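Local atomic coordinates of phosphatidylethanolamine-binding protein (Plasmodium vivax, PDB entry 2GZQ), a protein that probably binds phosphatidylethanolamine or related phospholipid head groups. Residues I15-R20 with V49-I54; I24-P29 with L137-F142; L81-P86 with L124-P129; V170-N173 with S177-N180. One frame throughout, in Å; residues are numbered along the deposited sequence. Where two conformers were deposited one is given.

Interaction 1 of 4, residues I15-R20 with V49-I54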
loop_
_atom_site.group_PDB
_atom_site.type_symbol
_atom_site.label_atom_id
_atom_site.label_comp_id
_atom_site.label_asym_id
_atom_site.label_seq_id
_atom_site.Cartn_x
_atom_site.Cartn_y
_atom_site.Cartn_z
ATOM N N ILE A 15 -5.515 5.438 15.497
ATOM C CA ILE A 15 -6.890 5.192 15.070
ATOM C C ILE A 15 -7.664 6.485 14.901
ATOM O O ILE A 15 -8.398 6.671 13.928
ATOM C CB ILE A 15 -7.585 4.237 16.068
ATOM C CG1 ILE A 15 -6.889 2.868 16.098
ATOM C CG2 ILE A 15 -9.028 4.061 15.748
ATOM C CD1 ILE A 15 -6.880 2.155 14.755
ATOM N N GLU A 16 -7.511 7.387 15.852
ATOM C CA GLU A 16 -8.219 8.646 15.758
ATOM C C GLU A 16 -7.823 9.454 14.513
ATOM O O GLU A 16 -8.693 10.035 13.866
ATOM C CB GLU A 16 -8.066 9.454 17.041
ATOM C CG GLU A 16 -6.759 10.175 17.152
ATOM C CD GLU A 16 -6.866 11.612 16.711
ATOM O OE1 GLU A 16 -8.006 12.105 16.568
ATOM O OE2 GLU A 16 -5.811 12.249 16.512
ATOM N N GLU A 17 -6.542 9.463 14.161
ATOM C CA GLU A 17 -6.069 10.101 12.940
ATOM C C GLU A 17 -6.733 9.490 11.704
ATOM O O GLU A 17 -7.168 10.186 10.772
ATOM C CB GLU A 17 -4.559 9.811 12.853
ATOM C CG GLU A 17 -3.672 10.869 12.332
ATOM C CD GLU A 17 -2.211 10.434 12.368
ATOM O OE1 GLU A 17 -1.464 10.882 11.470
ATOM O OE2 GLU A 17 -1.784 9.672 13.292
ATOM N N LEU A 18 -6.755 8.174 11.669
ATOM C CA LEU A 18 -7.349 7.492 10.538
ATOM C C LEU A 18 -8.850 7.711 10.429
ATOM O O LEU A 18 -9.390 7.825 9.318
ATOM C CB LEU A 18 -7.013 6.005 10.569
ATOM C CG LEU A 18 -5.520 5.661 10.467
ATOM C CD1 LEU A 18 -5.288 4.153 10.333
ATOM C CD2 LEU A 18 -4.810 6.416 9.387
ATOM N N LYS A 19 -9.530 7.811 11.558
ATOM C CA LYS A 19 -10.947 8.146 11.538
ATOM C C LYS A 19 -11.180 9.565 11.063
ATOM O O LYS A 19 -12.089 9.818 10.280
ATOM C CB LYS A 19 -11.560 7.890 12.912
ATOM C CG LYS A 19 -11.728 6.395 13.242
ATOM C CD LYS A 19 -12.427 6.123 14.577
ATOM C CE LYS A 19 -12.753 4.628 14.775
ATOM N NZ LYS A 19 -13.504 4.322 16.044
ATOM N N ARG A 20 -10.353 10.502 11.490
ATOM C CA ARG A 20 -10.523 11.887 11.079
ATOM C C ARG A 20 -10.519 12.005 9.560
ATOM O O ARG A 20 -11.297 12.756 8.978
ATOM C CB ARG A 20 -9.379 12.704 11.658
ATOM C CG ARG A 20 -9.476 14.176 11.383
ATOM C CD ARG A 20 -8.250 14.875 11.894
ATOM N NE ARG A 20 -7.139 14.609 10.999
ATOM C CZ ARG A 20 -5.895 14.333 11.377
ATOM N NH1 ARG A 20 -5.576 14.292 12.661
ATOM N NH2 ARG A 20 -4.976 14.092 10.452
ATOM N N VAL A 49 6.375 10.267 2.176
ATOM C CA VAL A 49 4.990 10.024 2.499
ATOM C C VAL A 49 4.883 10.051 4.019
ATOM O O VAL A 49 5.506 9.224 4.703
ATOM C CB VAL A 49 4.569 8.645 1.940
ATOM C CG1 VAL A 49 3.125 8.299 2.334
ATOM C CG2 VAL A 49 4.706 8.626 0.445
ATOM N N ASN A 50 4.111 10.986 4.560
ATOM C CA ASN A 50 4.122 11.266 6.000
ATOM C C ASN A 50 2.763 11.680 6.537
ATOM O O ASN A 50 2.499 12.862 6.741
ATOM C CB ASN A 50 5.146 12.353 6.320
ATOM C CG ASN A 50 5.304 12.577 7.811
ATOM O OD1 ASN A 50 5.181 11.651 8.600
ATOM N ND2 ASN A 50 5.580 13.821 8.202
ATOM N N HIS A 51 1.888 10.701 6.759
ATOM C CA HIS A 51 0.631 10.912 7.481
ATOM C C HIS A 51 -0.258 11.969 6.848
ATOM O O HIS A 51 -0.776 12.857 7.532
ATOM C CB HIS A 51 0.904 11.324 8.928
ATOM C CG HIS A 51 1.486 10.238 9.773
ATOM N ND1 HIS A 51 0.981 9.920 11.015
ATOM C CD2 HIS A 51 2.554 9.424 9.584
ATOM C CE1 HIS A 51 1.704 8.954 11.552
ATOM N NE2 HIS A 51 2.663 8.631 10.702
ATOM N N GLY A 52 -0.467 11.865 5.544
ATOM C CA GLY A 52 -1.448 12.696 4.892
ATOM C C GLY A 52 -0.941 14.044 4.421
ATOM O O GLY A 52 -1.728 14.906 4.089
ATOM N N ASN A 53 0.375 14.241 4.387
ATOM C CA ASN A 53 0.936 15.391 3.714
ATOM C C ASN A 53 0.571 15.419 2.232
ATOM O O ASN A 53 0.256 14.399 1.628
ATOM C CB ASN A 53 2.466 15.430 3.877
ATOM C CG ASN A 53 3.150 14.234 3.262
ATOM O OD1 ASN A 53 2.725 13.106 3.454
ATOM N ND2 ASN A 53 4.226 14.463 2.531
ATOM N N ILE A 54 0.641 16.604 1.657
ATOM C CA ILE A 54 0.374 16.791 0.240
ATOM C C ILE A 54 1.665 16.535 -0.519
ATOM O O ILE A 54 2.676 17.190 -0.289
ATOM C CB ILE A 54 -0.083 18.214 -0.052
ATOM C CG1 ILE A 54 -1.380 18.543 0.686
ATOM C CG2 ILE A 54 -0.250 18.423 -1.564
ATOM C CD1 ILE A 54 -2.587 17.987 0.011
HETATM O O HOH W 1 -2.359 13.023 10.093
#
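A histidine-carboxylate hydrogen bond joins the N-terminal helix 15-20 to the turn between strands 47-49 and 54-56, on the surface of the phosphatidylethanolamine-binding protein fold. His51 and Glu17 make the direct contact. His51 ND1 donates to Glu17 OE1 at 2.7 Å, with an N-H...O angle of 153°. OE1 accepts on its syn lone pair, the side of the other oxygen, and lies close to the imidazole plane. The two flat groups are turned only 25° from each other, although the side chains themselves run at about a right angle. Glu17, extended beyond CG (chi2 178°), carries its carboxylate out to the ring's edge. Its other oxygen, OE2, is held by the backbone N of Thr14 just ahead of the helix, so the carboxylate is fixed at both ends. On the loop side, the His51 backbone N is bound to Asn193 OD1 of strand 188-198, which ties the turn to that strand. One water reinforces the bridge, donating to Glu17 OE1 and to His51 O. OE1 thus has two donors, the ring and the water. In the conformer given, Arg20 NH2 also reaches the water, 2.8 Å from its O and in the guanidinium plane; Arg20 has a second conformer, so this limb is less certain. The same water O lies 3.0 Å from His51 O.

Interaction 2 of 4, residues I24-P29 with L137-F142; sequences IPHVFP and LHRISF
Two nitrogens of one guanidinium converge on a single ring nitrogen: Arg139 NH2 and NH1 both donate to His26 ND1. Arg139 belongs to the Gly-x-His-Arg signature of the phosphatidylethanolamine-binding family, at the start of strand 138-148, and His26 ends the short helix 23-26. The NH2 bond is the shorter, 2.9 Å to His26 ND1 and 155° at the hydrogen; NH1 follows at 3.2 Å from the same atom. ND1 lies in the guanidinium plane, whereas both donors are tilted from the imidazole plane, NH1 the more so. The planes stand 87° apart, so the arginine comes end-on to the ring's edge and does not stack. A bend at chi3 (-69°) turns the tip of Arg139 to this place. As ND1 is the acceptor, the ring proton probably sits on NE2. The guanidinium has stronger business besides: NH2 forms a salt bridge with Asp87, and NH1 also bonds to Glu21 O. Deeper in, Val27 and Ser141 meet loosely. Ser141 OG donates a hydrogen bond to Arg139 O at 2.8 Å, from above that carbonyl's plane, and Val27 CG2 lies 4.5 Å from Ser141 OG.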
loop_
_atom_site.group_PDB
_atom_site.type_symbol
_atom_site.label_atom_id
_atom_site.label_comp_id
_atom_site.label_asym_id
_atom_site.label_seq_id
_atom_site.Cartn_x
_atom_site.Cartn_y
_atom_site.Cartn_z
ATOM N N ILE A 24 -10.377 5.009 8.079
ATOM C CA ILE A 24 -11.425 4.157 8.611
ATOM C C ILE A 24 -12.701 4.983 8.440
ATOM O O ILE A 24 -12.776 6.098 8.987
ATOM C CB ILE A 24 -11.200 3.902 10.142
ATOM C CG1 ILE A 24 -9.890 3.155 10.347
ATOM C CG2 ILE A 24 -12.379 3.200 10.760
ATOM C CD1 ILE A 24 -9.412 3.153 11.797
ATOM N N PRO A 25 -13.717 4.485 7.717
ATOM C CA PRO A 25 -13.870 3.119 7.191
ATOM C C PRO A 25 -13.562 2.887 5.709
ATOM O O PRO A 25 -13.827 1.804 5.229
ATOM C CB PRO A 25 -15.357 2.890 7.393
ATOM C CG PRO A 25 -15.963 4.222 7.094
ATOM C CD PRO A 25 -14.980 5.251 7.580
ATOM N N HIS A 26 -13.037 3.868 4.979
ATOM C CA HIS A 26 -12.935 3.763 3.510
ATOM C C HIS A 26 -11.884 2.767 3.068
ATOM O O HIS A 26 -12.053 2.121 2.022
ATOM C CB HIS A 26 -12.627 5.094 2.863
ATOM C CG HIS A 26 -13.730 6.068 2.981
ATOM N ND1 HIS A 26 -13.579 7.387 2.619
ATOM C CD2 HIS A 26 -15.004 5.932 3.415
ATOM C CE1 HIS A 26 -14.709 8.031 2.830
ATOM N NE2 HIS A 26 -15.592 7.163 3.306
ATOM N N VAL A 27 -10.790 2.670 3.824
ATOM C CA VAL A 27 -9.730 1.717 3.533
ATOM C C VAL A 27 -9.765 0.533 4.491
ATOM O O VAL A 27 -9.698 -0.616 4.056
ATOM C CB VAL A 27 -8.337 2.420 3.595
ATOM C CG1 VAL A 27 -7.214 1.427 3.447
ATOM C CG2 VAL A 27 -8.242 3.490 2.574
ATOM N N PHE A 28 -9.848 0.817 5.788
ATOM C CA PHE A 28 -9.992 -0.209 6.801
ATOM C C PHE A 28 -11.389 -0.090 7.397
ATOM O O PHE A 28 -11.739 0.968 7.945
ATOM C CB PHE A 28 -9.002 0.026 7.942
ATOM C CG PHE A 28 -7.555 -0.010 7.557
ATOM C CD1 PHE A 28 -7.022 -0.973 6.731
ATOM C CD2 PHE A 28 -6.707 0.924 8.096
ATOM C CE1 PHE A 28 -5.657 -0.996 6.450
ATOM C CE2 PHE A 28 -5.352 0.913 7.791
ATOM C CZ PHE A 28 -4.852 -0.057 6.966
ATOM N N PRO A 29 -12.237 -1.111 7.271
ATOM C CA PRO A 29 -13.639 -0.895 7.637
ATOM C C PRO A 29 -13.898 -0.695 9.111
ATOM O O PRO A 29 -14.959 -0.183 9.461
ATOM C CB PRO A 29 -14.357 -2.142 7.115
ATOM C CG PRO A 29 -13.418 -2.803 6.194
ATOM C CD PRO A 29 -12.025 -2.430 6.663
ATOM N N LEU A 137 -8.513 15.233 -4.056
ATOM C CA LEU A 137 -7.321 14.719 -3.416
ATOM C C LEU A 137 -7.478 13.212 -3.236
ATOM O O LEU A 137 -8.497 12.718 -2.726
ATOM C CB LEU A 137 -7.126 15.392 -2.066
ATOM C CG LEU A 137 -6.712 16.848 -2.140
ATOM C CD1 LEU A 137 -7.057 17.550 -0.827
ATOM C CD2 LEU A 137 -5.230 16.941 -2.418
ATOM N N HIS A 138 -6.476 12.476 -3.641
ATOM C CA HIS A 138 -6.439 11.025 -3.528
ATOM C C HIS A 138 -5.572 10.624 -2.360
ATOM O O HIS A 138 -4.418 11.071 -2.271
ATOM C CB HIS A 138 -5.870 10.424 -4.798
ATOM C CG HIS A 138 -6.680 10.670 -6.029
ATOM N ND1 HIS A 138 -7.038 9.656 -6.887
ATOM C CD2 HIS A 138 -7.157 11.813 -6.578
ATOM C CE1 HIS A 138 -7.724 10.158 -7.899
ATOM N NE2 HIS A 138 -7.827 11.465 -7.726
ATOM N N ARG A 139 -6.101 9.786 -1.487
ATOM C CA ARG A 139 -5.363 9.286 -0.328
ATOM C C ARG A 139 -4.540 8.068 -0.732
ATOM O O ARG A 139 -4.932 6.935 -0.473
ATOM C CB ARG A 139 -6.362 8.961 0.789
ATOM C CG ARG A 139 -7.116 10.211 1.271
ATOM C CD ARG A 139 -8.334 9.876 2.100
ATOM N NE ARG A 139 -9.358 9.258 1.269
ATOM C CZ ARG A 139 -10.490 8.745 1.732
ATOM N NH1 ARG A 139 -10.779 8.770 3.037
ATOM N NH2 ARG A 139 -11.339 8.199 0.890
ATOM N N ILE A 140 -3.403 8.316 -1.359
ATOM C CA ILE A 140 -2.515 7.259 -1.819
ATOM C C ILE A 140 -1.914 6.594 -0.571
ATOM O O ILE A 140 -1.275 7.251 0.246
ATOM C CB ILE A 140 -1.450 7.839 -2.749
ATOM C CG1 ILE A 140 -2.074 8.528 -3.967
ATOM C CG2 ILE A 140 -0.457 6.757 -3.144
ATOM C CD1 ILE A 140 -2.940 7.693 -4.799
ATOM N N SER A 141 -2.189 5.306 -0.413
ATOM C CA SER A 141 -2.000 4.614 0.836
ATOM C C SER A 141 -1.097 3.407 0.696
ATOM O O SER A 141 -1.091 2.710 -0.330
ATOM C CB SER A 141 -3.352 4.154 1.352
ATOM O OG SER A 141 -4.243 5.236 1.629
ATOM N N PHE A 142 -0.356 3.142 1.768
ATOM C CA PHE A 142 0.570 2.026 1.853
ATOM C C PHE A 142 0.171 1.183 3.049
ATOM O O PHE A 142 0.172 1.670 4.165
ATOM C CB PHE A 142 1.998 2.540 2.035
ATOM C CG PHE A 142 2.538 3.318 0.862
ATOM C CD1 PHE A 142 2.173 4.621 0.666
ATOM C CD2 PHE A 142 3.421 2.739 -0.022
ATOM C CE1 PHE A 142 2.699 5.352 -0.387
ATOM C CE2 PHE A 142 3.945 3.471 -1.091
ATOM C CZ PHE A 142 3.553 4.756 -1.261
#

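Interaction 3 of 4, residues L81-P86 with L124-P129; sequences LFMIDP and LPYVGP
Tyr126 OH is hydrogen-bonded to the backbone O of Thr60, and this polar hold at the far end of the side chain helps fix the ring that Met83 touches. Met83, present as selenomethionine, comes from strand 77-85 in the mixed sheet of the phosphatidylethanolamine-binding protein fold; Tyr126 lies in the loop that follows strand 121-124. The pair makes a Met-aromatic contact. The selenium is 4.5 Å from the ring centroid and 68° off the ring normal, an oblique approach. Its nearest ring atom is CE1, with Met83 SE 3.3 Å from Tyr126 CE1, and CD1 comes next. Met83 has two conformers, so the exact closeness of this approach is doubtful. With CG opposite the backbone N (chi1 179°) and the rest of the chain stretched out, Met83 reaches straight from the sheet toward the loop. Its methyl then runs on toward the hydroxyl end, with CE 3.7 Å from Tyr126 OH and 4.2 Å from Pro129 CD. Within the sheet, Ile140 and Phe142 of strand 138-148 and His101 of strand 99-107 also touch Met83. Two residues on, Asp85 OD1 accepts from His138 ND1, so the contact lies beside the Asp-Pro-Asp-x-Pro and Gly-x-His-Arg signature motifs of the family. No hydrogen bond crosses between the segments: adhesion here rests on a polarisable chalcogen, sulfur in the natural methionine, and a methyl against an aromatic ring, while the tyrosine's polar end is satisfied by Thr60.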
loop_
_atom_site.group_PDB
_atom_site.type_symbol
_atom_site.label_atom_id
_atom_site.label_comp_id
_atom_site.label_asym_id
_atom_site.label_seq_id
_atom_site.Cartn_x
_atom_site.Cartn_y
_atom_site.Cartn_z
ATOM N N LEU A 81 3.498 -5.667 1.258
ATOM C CA LEU A 81 3.210 -4.240 1.162
ATOM C C LEU A 81 2.371 -3.998 -0.078
ATOM O O LEU A 81 2.728 -4.437 -1.174
ATOM C CB LEU A 81 4.536 -3.489 1.057
ATOM C CG LEU A 81 4.449 -1.977 0.912
ATOM C CD1 LEU A 81 3.704 -1.284 2.016
ATOM C CD2 LEU A 81 5.839 -1.384 0.810
ATOM N N PHE A 82 1.272 -3.278 0.103
ATOM C CA PHE A 82 0.415 -2.880 -0.988
ATOM C C PHE A 82 0.393 -1.350 -1.029
ATOM O O PHE A 82 0.243 -0.716 0.033
ATOM C CB PHE A 82 -1.039 -3.348 -0.765
ATOM C CG PHE A 82 -1.239 -4.841 -0.706
ATOM C CD1 PHE A 82 -0.574 -5.712 -1.535
ATOM C CD2 PHE A 82 -2.141 -5.396 0.193
ATOM C CE1 PHE A 82 -0.815 -7.072 -1.462
ATOM C CE2 PHE A 82 -2.376 -6.724 0.233
ATOM C CZ PHE A 82 -1.713 -7.572 -0.562
HETATM N N MSE A 83 0.471 -0.758 -2.212
HETATM C CA MSE A 83 0.144 0.618 -2.375
HETATM C C MSE A 83 -1.118 0.738 -3.220
HETATM O O MSE A 83 -1.224 0.107 -4.283
HETATM C CB MSE A 83 1.309 1.253 -3.064
HETATM C CG MSE A 83 1.134 2.673 -3.344
HETATM SE SE MSE A 83 2.453 3.058 -4.628
HETATM C CE MSE A 83 1.959 4.888 -5.025
ATOM N N ILE A 84 -2.077 1.517 -2.721
ATOM C CA ILE A 84 -3.398 1.629 -3.317
ATOM C C ILE A 84 -3.848 3.073 -3.441
ATOM O O ILE A 84 -3.404 3.952 -2.707
ATOM C CB ILE A 84 -4.475 0.839 -2.562
ATOM C CG1 ILE A 84 -4.589 1.337 -1.137
ATOM C CG2 ILE A 84 -4.188 -0.641 -2.604
ATOM C CD1 ILE A 84 -5.880 0.988 -0.480
ATOM N N ASP A 85 -4.795 3.291 -4.339
ATOM C CA ASP A 85 -5.605 4.504 -4.374
ATOM C C ASP A 85 -7.059 4.134 -4.103
ATOM O O ASP A 85 -7.710 3.552 -4.973
ATOM C CB ASP A 85 -5.461 5.186 -5.730
ATOM C CG ASP A 85 -6.185 6.521 -5.796
ATOM O OD1 ASP A 85 -6.180 7.148 -6.885
ATOM O OD2 ASP A 85 -6.737 6.930 -4.753
ATOM N N PRO A 86 -7.572 4.446 -2.914
ATOM C CA PRO A 86 -8.967 4.202 -2.618
ATOM C C PRO A 86 -9.899 5.217 -3.271
ATOM O O PRO A 86 -11.111 5.066 -3.219
ATOM C CB PRO A 86 -9.026 4.315 -1.086
ATOM C CG PRO A 86 -7.937 5.341 -0.782
ATOM C CD PRO A 86 -6.869 5.117 -1.803
ATOM N N LEU A 124 2.669 -7.495 -8.042
ATOM C CA LEU A 124 2.236 -6.472 -8.998
ATOM C C LEU A 124 3.316 -5.393 -9.050
ATOM O O LEU A 124 3.522 -4.690 -8.048
ATOM C CB LEU A 124 0.899 -5.854 -8.584
ATOM C CG LEU A 124 -0.271 -6.839 -8.609
ATOM C CD1 LEU A 124 -1.472 -6.230 -7.891
ATOM C CD2 LEU A 124 -0.653 -7.204 -10.048
ATOM N N PRO A 125 3.977 -5.225 -10.214
ATOM C CA PRO A 125 5.054 -4.260 -10.222
ATOM C C PRO A 125 4.513 -2.833 -10.121
ATOM O O PRO A 125 3.395 -2.535 -10.557
ATOM C CB PRO A 125 5.741 -4.498 -11.566
ATOM C CG PRO A 125 4.687 -5.095 -12.442
ATOM C CD PRO A 125 3.772 -5.854 -11.534
ATOM N N TYR A 126 5.317 -1.953 -9.547
ATOM C CA TYR A 126 4.929 -0.573 -9.298
ATOM C C TYR A 126 4.478 0.122 -10.563
ATOM O O TYR A 126 5.223 0.141 -11.562
ATOM C CB TYR A 126 6.122 0.186 -8.699
ATOM C CG TYR A 126 5.777 1.603 -8.336
ATOM C CD1 TYR A 126 5.289 1.919 -7.092
ATOM C CD2 TYR A 126 5.925 2.627 -9.260
ATOM C CE1 TYR A 126 4.987 3.216 -6.751
ATOM C CE2 TYR A 126 5.594 3.941 -8.942
ATOM C CZ TYR A 126 5.099 4.225 -7.687
ATOM O OH TYR A 126 4.738 5.520 -7.329
ATOM N N VAL A 127 3.321 0.772 -10.505
ATOM C CA VAL A 127 2.941 1.767 -11.497
ATOM C C VAL A 127 2.482 2.982 -10.730
ATOM O O VAL A 127 1.746 2.868 -9.737
ATOM C CB VAL A 127 1.842 1.257 -12.437
ATOM C CG1 VAL A 127 2.309 0.028 -13.195
ATOM C CG2 VAL A 127 0.554 0.970 -11.677
ATOM N N GLY A 128 2.936 4.147 -11.145
ATOM C CA GLY A 128 2.674 5.360 -10.362
ATOM C C GLY A 128 1.223 5.809 -10.386
ATOM O O GLY A 128 0.437 5.333 -11.207
ATOM N N PRO A 129 0.852 6.728 -9.477
ATOM C CA PRO A 129 -0.499 7.263 -9.357
ATOM C C PRO A 129 -1.129 7.663 -10.642
ATOM O O PRO A 129 -0.498 8.245 -11.517
ATOM C CB PRO A 129 -0.336 8.449 -8.412
ATOM C CG PRO A 129 0.815 8.066 -7.557
ATOM C CD PRO A 129 1.750 7.315 -8.470
#

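Interaction 4 of 4, residues V170-N173 with S177-N180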
loop_
_atom_site.group_PDB
_atom_site.type_symbol
_atom_site.label_atom_id
_atom_site.label_comp_id
_atom_site.label_asym_id
_atom_site.label_seq_id
_atom_site.Cartn_x
_atom_site.Cartn_y
_atom_site.Cartn_z
ATOM N N VAL A 170 -7.762 -2.338 -11.212
ATOM C CA VAL A 170 -9.012 -1.751 -10.768
ATOM C C VAL A 170 -9.708 -2.715 -9.817
ATOM O O VAL A 170 -9.723 -3.939 -10.053
ATOM C CB VAL A 170 -9.882 -1.425 -12.007
ATOM C CG1 VAL A 170 -11.241 -0.897 -11.626
ATOM C CG2 VAL A 170 -9.142 -0.434 -12.924
ATOM N N LYS A 171 -10.272 -2.186 -8.724
ATOM C CA LYS A 171 -10.964 -3.056 -7.746
ATOM C C LYS A 171 -10.061 -4.215 -7.304
ATOM O O LYS A 171 -10.488 -5.368 -7.144
ATOM C CB LYS A 171 -12.307 -3.567 -8.285
ATOM C CG LYS A 171 -13.349 -2.509 -8.502
ATOM C CD LYS A 171 -14.634 -3.112 -9.101
ATOM C CE LYS A 171 -15.621 -2.085 -9.542
ATOM N NZ LYS A 171 -16.783 -2.784 -10.174
ATOM N N PHE A 172 -8.791 -3.896 -7.093
ATOM C CA PHE A 172 -7.801 -4.781 -6.516
ATOM C C PHE A 172 -7.841 -6.173 -7.149
ATOM O O PHE A 172 -8.107 -7.181 -6.503
ATOM C CB PHE A 172 -7.879 -4.812 -4.986
ATOM C CG PHE A 172 -6.561 -5.092 -4.326
ATOM C CD1 PHE A 172 -5.980 -6.345 -4.380
ATOM C CD2 PHE A 172 -5.852 -4.078 -3.710
ATOM C CE1 PHE A 172 -4.751 -6.588 -3.782
ATOM C CE2 PHE A 172 -4.602 -4.320 -3.130
ATOM C CZ PHE A 172 -4.059 -5.572 -3.159
ATOM N N ASN A 173 -7.594 -6.207 -8.443
ATOM C CA ASN A 173 -7.581 -7.463 -9.190
ATOM C C ASN A 173 -8.850 -8.241 -9.028
ATOM O O ASN A 173 -8.855 -9.461 -8.917
ATOM C CB ASN A 173 -6.390 -8.343 -8.844
ATOM C CG ASN A 173 -6.186 -9.420 -9.883
ATOM O OD1 ASN A 173 -6.437 -9.161 -11.052
ATOM N ND2 ASN A 173 -5.817 -10.661 -9.461
ATOM N N SER A 177 -10.906 -4.887 -2.537
ATOM C CA SER A 177 -10.106 -4.053 -1.659
ATOM C C SER A 177 -8.881 -4.762 -1.130
ATOM O O SER A 177 -8.874 -5.999 -1.012
ATOM C CB SER A 177 -10.930 -3.565 -0.478
ATOM O OG SER A 177 -11.262 -4.614 0.394
ATOM N N ALA A 178 -7.874 -3.972 -0.784
ATOM C CA ALA A 178 -6.704 -4.498 -0.104
ATOM C C ALA A 178 -7.104 -5.198 1.192
ATOM O O ALA A 178 -6.629 -6.278 1.483
ATOM C CB ALA A 178 -5.741 -3.398 0.180
ATOM N N TYR A 179 -7.977 -4.572 1.973
ATOM C CA TYR A 179 -8.381 -5.151 3.240
ATOM C C TYR A 179 -8.996 -6.539 2.998
ATOM O O TYR A 179 -8.737 -7.493 3.733
ATOM C CB TYR A 179 -9.383 -4.218 3.933
ATOM C CG TYR A 179 -9.827 -4.775 5.271
ATOM C CD1 TYR A 179 -10.987 -5.527 5.392
ATOM C CD2 TYR A 179 -9.043 -4.608 6.409
ATOM C CE1 TYR A 179 -11.361 -6.071 6.594
ATOM C CE2 TYR A 179 -9.427 -5.139 7.621
ATOM C CZ TYR A 179 -10.577 -5.875 7.698
ATOM O OH TYR A 179 -11.007 -6.407 8.890
ATOM N N ASN A 180 -9.833 -6.646 1.965
ATOM C CA ASN A 180 -10.448 -7.943 1.678
ATOM C C ASN A 180 -9.385 -9.020 1.399
ATOM O O ASN A 180 -9.458 -10.134 1.918
ATOM C CB ASN A 180 -11.447 -7.829 0.538
ATOM C CG ASN A 180 -12.262 -9.085 0.361
ATOM O OD1 ASN A 180 -12.727 -9.671 1.335
ATOM N ND2 ASN A 180 -12.488 -9.498 -0.885
#
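With chi1 at -151° and chi2 at -71°, Phe172 puts CG anti to its backbone nitrogen, beside the carbonyl carbon, and lays one ring face against the start of helix 178-184, where Ala178 and Ser177 meet it. The backbone of Lys171, Phe172 and Asn173 has positive phi and psi throughout: this is a left-handed helical turn, probably the left-handed helix suggested to be part of a functional motif of this protein. The contact with the ring is of the CH-pi kind. Ala178 CA lies 4.0 Å from the Phe172 centroid and 26° off the normal, over the face but shifted toward the rim, and Ser177 O is over that face too. Ala178 CB packs against Phe172 CE2 at 3.6 Å. Nearer the root of the side chain, Phe172 CB is 3.9 Å from Ser177 N. Ser177 is the N-cap of the right-handed helix, and its OG accepts from Asn180 N at 2.9 Å, a capping bond over the first turn. The Ala178 N-H is spoken for by Asp98 OD2, although Phe172 CD2 lies 3.6 Å from that nitrogen. Asp98 also exchanges a backbone hydrogen bond with Phe172. Phe82 of strand 77-85 meets the Phe172 ring edge-to-face and also touches Ala178. Across the two segments there is no hydrogen bond, so the direct contact is apolar, dispersion between the ring and Ala178, while Asp98 bonds to both elements.

How the interactions relate
From the N terminus, helix 15-20 opens interaction 1, and 24-29 opens interaction 2 before interaction 1 closes at 49-54. The two therefore cross, and they touch in space, Leu18 O with Ile24 N among other points. Interaction 2 spans a long excursion and closes on strand 138-148; interaction 3, joining 81-86 to 124-129, falls wholly within that span. Strands 77-85 and 138-148 are neighbours in the mixed sheet, which puts interactions 2 and 3 side by side. Interaction 4 follows in series as a tight local loop near the C-terminal end, packing through Tyr179 on 27-29 and through Phe172 on Phe82 and Ile84. Interaction 1 stands apart from interactions 3 and 4.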